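Local structure of Alr3699 protein (Nostoc sp., 4XSU) at residues L122-H127 with S152-N157. The protein belongs to the GT-B superfamily of glycosyltransferases and is built from two domains with parallel-stranded sheets, with glucose and UDP bound in this model. Sequence-based numbering, arbitrary orientation.
Sequences LVYHLH and SLVIAN. With GLC (alpha-D-glucopyranose), chain J.
Ile155 lays its CG2 methyl over one face of the His125 imidazole, a CH-pi contact 3.5 Å from CG2 to the ring centroid and 18° off the ring normal. Followed outward, Ile155 CB stands near His125 ND1 and CG. There the side chain forks: CG2, anti to the backbone N, takes the ring and lies nearest its CE1-NE2 side, while CG1, beside the backbone N (chi1 -71°), carries CD1 to Val123 CG1 at 4.1 Å. His125 ND1 is also hydrogen-bonded to Tyr101 OH, which helps fix the turn of the ring. On the opposite sheet face Tyr124 and Val154 run side by side, Tyr124 CD2 4.1 Å from Val154 CG1, and Leu126 CB meets the same methyl. The backbones pair in parallel: Tyr124 N bonds Leu153 O at 2.8 Å and Leu126 N bonds Ile155 O at 2.7 Å, both nearly straight. Where the strands begin, one water accepts from Leu122 N and hydrogen-bonds Ser152 OG. Past their C-terminal ends, Asn157 ND2 comes 3.4 Å from C6 of the glucose, while Asn157 OD1 is tied to Ser161 OG and His127 NE2 to Asn103 OD1. The two strands are joined by helix 137-150 as a beta-alpha-beta unit of the Rossmann-like N-terminal domain, flanked in the sheet by strands 99-102 and 175-177, with helix 105-118 against Leu122 and Tyr124 and helix 20-29 against His125 and His127.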
ATOM      1  N   LEU B 122      -2.400  13.510  11.795  1.00 48.07           N
ATOM      2  CA  LEU B 122      -1.447  13.603  10.716  1.00 49.41           C
ATOM      3  C   LEU B 122      -1.380  15.035  10.219  1.00 50.79           C
ATOM      4  O   LEU B 122      -2.429  15.677   9.973  1.00 48.49           O
ATOM      5  CB  LEU B 122      -1.875  12.711   9.559  1.00 48.88           C
ATOM      6  CG  LEU B 122      -1.177  12.876   8.196  1.00 50.17           C
ATOM      7  CD1 LEU B 122       0.191  12.198   8.165  1.00 50.46           C
ATOM      8  CD2 LEU B 122      -2.067  12.322   7.083  1.00 50.53           C
ATOM      9  N   VAL B 123      -0.142  15.510  10.043  1.00 49.85           N
ATOM     10  CA  VAL B 123       0.111  16.784   9.377  1.00 45.57           C
ATOM     11  C   VAL B 123       0.795  16.552   8.069  1.00 39.45           C
ATOM     12  O   VAL B 123       1.767  15.807   7.990  1.00 40.47           O
ATOM     13  CB  VAL B 123       0.987  17.704  10.226  1.00 47.46           C
ATOM     14  CG1 VAL B 123       1.384  18.927   9.424  1.00 50.59           C
ATOM     15  CG2 VAL B 123       0.242  18.130  11.487  1.00 49.00           C
ATOM     16  N   TYR B 124       0.291  17.213   7.046  1.00 37.24           N
ATOM     17  CA  TYR B 124       0.946  17.228   5.748  1.00 41.55           C
ATOM     18  C   TYR B 124       1.715  18.563   5.481  1.00 44.76           C
ATOM     19  O   TYR B 124       1.115  19.619   5.259  1.00 44.52           O
ATOM     20  CB  TYR B 124      -0.103  17.040   4.655  1.00 38.11           C
ATOM     21  CG  TYR B 124       0.425  16.955   3.224  1.00 36.11           C
ATOM     22  CD1 TYR B 124       1.704  16.486   2.930  1.00 35.60           C
ATOM     23  CD2 TYR B 124      -0.394  17.290   2.168  1.00 34.82           C
ATOM     24  CE1 TYR B 124       2.138  16.384   1.603  1.00 33.38           C
ATOM     25  CE2 TYR B 124       0.033  17.185   0.852  1.00 34.25           C
ATOM     26  CZ  TYR B 124       1.291  16.735   0.580  1.00 33.12           C
ATOM     27  OH  TYR B 124       1.670  16.668  -0.752  1.00 39.18           O
ATOM     28  N   HIS B 125       3.036  18.499   5.442  1.00 47.59           N
ATOM     29  CA  HIS B 125       3.817  19.654   5.016  1.00 43.52           C
ATOM     30  C   HIS B 125       4.003  19.584   3.543  1.00 41.34           C
ATOM     31  O   HIS B 125       4.725  18.716   3.064  1.00 38.59           O
ATOM     32  CB  HIS B 125       5.173  19.702   5.692  1.00 46.49           C
ATOM     33  CG  HIS B 125       5.719  21.092   5.781  1.00 49.05           C
ATOM     34  ND1 HIS B 125       6.143  21.657   6.967  1.00 46.09           N
ATOM     35  CD2 HIS B 125       5.856  22.053   4.831  1.00 47.16           C
ATOM     36  CE1 HIS B 125       6.542  22.895   6.735  1.00 44.91           C
ATOM     37  NE2 HIS B 125       6.379  23.160   5.449  1.00 42.01           N
ATOM     38  N   LEU B 126       3.367  20.502   2.829  1.00 38.68           N
ATOM     39  CA  LEU B 126       3.362  20.501   1.369  1.00 42.62           C
ATOM     40  C   LEU B 126       4.504  21.390   0.804  1.00 46.93           C
ATOM     41  O   LEU B 126       4.523  22.586   1.061  1.00 48.87           O
ATOM     42  CB  LEU B 126       2.014  21.022   0.898  1.00 41.30           C
ATOM     43  CG  LEU B 126       1.792  21.156  -0.591  1.00 44.83           C
ATOM     44  CD1 LEU B 126       1.885  19.812  -1.280  1.00 44.10           C
ATOM     45  CD2 LEU B 126       0.440  21.800  -0.866  1.00 44.32           C
ATOM     46  N   HIS B 127       5.450  20.806   0.067  1.00 42.78           N
ATOM     47  CA  HIS B 127       6.570  21.550  -0.527  1.00 39.38           C
ATOM     48  C   HIS B 127       6.447  21.541  -2.031  1.00 41.34           C
ATOM     49  O   HIS B 127       7.356  21.965  -2.721  1.00 41.58           O
ATOM     50  CB  HIS B 127       7.922  20.932  -0.148  1.00 37.69           C
ATOM     51  CG  HIS B 127       8.217  20.944   1.316  1.00 36.20           C
ATOM     52  ND1 HIS B 127       8.553  22.093   2.005  1.00 42.11           N
ATOM     53  CD2 HIS B 127       8.247  19.941   2.223  1.00 40.51           C
ATOM     54  CE1 HIS B 127       8.778  21.795   3.276  1.00 43.36           C
ATOM     55  NE2 HIS B 127       8.600  20.491   3.433  1.00 43.24           N
ATOM     56  N   SER B 152      -5.037  16.408   9.581  1.00 44.37           N
ATOM     57  CA  SER B 152      -5.558  17.507  10.412  1.00 49.47           C
ATOM     58  C   SER B 152      -5.195  18.888   9.838  1.00 52.99           C
ATOM     59  O   SER B 152      -5.940  19.853  10.013  1.00 59.28           O
ATOM     60  CB  SER B 152      -5.056  17.417  11.850  1.00 48.63           C
ATOM     61  OG  SER B 152      -5.540  16.242  12.482  1.00 45.91           O
ATOM     62  N   LEU B 153      -4.073  18.964   9.122  1.00 55.56           N
ATOM     63  CA  LEU B 153      -3.516  20.237   8.673  1.00 53.86           C
ATOM     64  C   LEU B 153      -2.565  20.054   7.519  1.00 46.59           C
ATOM     65  O   LEU B 153      -1.774  19.118   7.501  1.00 46.96           O
ATOM     66  CB  LEU B 153      -2.735  20.866   9.816  1.00 58.99           C
ATOM     67  CG  LEU B 153      -1.991  22.169   9.520  1.00 64.40           C
ATOM     68  CD1 LEU B 153      -2.948  23.323   9.224  1.00 65.00           C
ATOM     69  CD2 LEU B 153      -1.102  22.491  10.706  1.00 64.33           C
ATOM     70  N   VAL B 154      -2.644  20.971   6.571  1.00 45.82           N
ATOM     71  CA  VAL B 154      -1.744  21.031   5.438  1.00 45.66           C
ATOM     72  C   VAL B 154      -0.951  22.361   5.511  1.00 48.25           C
ATOM     73  O   VAL B 154      -1.449  23.406   5.104  1.00 43.19           O
ATOM     74  CB  VAL B 154      -2.538  20.991   4.131  1.00 47.19           C
ATOM     75  CG1 VAL B 154      -1.603  21.086   2.934  1.00 49.06           C
ATOM     76  CG2 VAL B 154      -3.368  19.731   4.051  1.00 50.21           C
ATOM     77  N   ILE B 155       0.264  22.320   6.049  1.00 48.74           N
ATOM     78  CA  ILE B 155       1.209  23.440   5.970  1.00 43.00           C
ATOM     79  C   ILE B 155       1.771  23.587   4.568  1.00 41.57           C
ATOM     80  O   ILE B 155       2.399  22.685   4.071  1.00 46.30           O
ATOM     81  CB  ILE B 155       2.338  23.228   6.957  1.00 44.45           C
ATOM     82  CG1 ILE B 155       1.793  23.414   8.374  1.00 42.53           C
ATOM     83  CG2 ILE B 155       3.416  24.259   6.728  1.00 52.79           C
ATOM     84  CD1 ILE B 155       2.631  22.812   9.460  1.00 42.73           C
ATOM     85  N   ALA B 156       1.490  24.709   3.904  1.00 44.02           N
ATOM     86  CA  ALA B 156       2.008  24.993   2.557  1.00 43.01           C
ATOM     87  C   ALA B 156       3.220  25.940   2.594  1.00 48.98           C
ATOM     88  O   ALA B 156       3.258  26.890   3.385  1.00 47.55           O
ATOM     89  CB  ALA B 156       0.936  25.599   1.700  1.00 44.86           C
ATOM     90  N   ASN B 157       4.198  25.696   1.719  1.00 48.87           N
ATOM     91  CA  ASN B 157       5.462  26.411   1.815  1.00 49.88           C
ATOM     92  C   ASN B 157       5.323  27.757   1.141  1.00 53.89           C
ATOM     93  O   ASN B 157       6.197  28.579   1.258  1.00 46.77           O
ATOM     94  CB  ASN B 157       6.625  25.621   1.244  1.00 45.45           C
ATOM     95  CG  ASN B 157       6.464  25.310  -0.223  1.00 46.81           C
ATOM     96  OD1 ASN B 157       5.384  25.453  -0.791  1.00 49.20           O
ATOM     97  ND2 ASN B 157       7.549  24.858  -0.850  1.00 47.69           N
TER
HETATM   98  C1  GLC J 401      10.387  22.105  -2.044  1.00 51.66           C
HETATM   99  C2  GLC J 401       9.996  22.967  -3.248  1.00 52.83           C
HETATM  100  C3  GLC J 401      10.751  24.294  -3.332  1.00 52.69           C
HETATM  101  C4  GLC J 401      11.021  24.886  -1.948  1.00 50.86           C
HETATM  102  C5  GLC J 401      11.510  23.859  -0.921  1.00 51.14           C
HETATM  103  C6  GLC J 401      10.577  23.821   0.284  1.00 50.87           C
HETATM  104  O1  GLC J 401      10.520  20.741  -2.463  1.00 65.29           O
HETATM  105  O2  GLC J 401      10.225  22.222  -4.450  1.00 47.98           O
HETATM  106  O3  GLC J 401       9.989  25.226  -4.107  1.00 44.98           O
HETATM  107  O4  GLC J 401      11.994  25.930  -2.068  1.00 61.73           O
HETATM  108  O5  GLC J 401      11.619  22.543  -1.469  1.00 55.70           O
HETATM  109  O6  GLC J 401      10.805  24.973   1.102  1.00 45.22           O
HETATM  110  O   HOH W   1      -4.957  13.759  11.056  1.00 56.90           O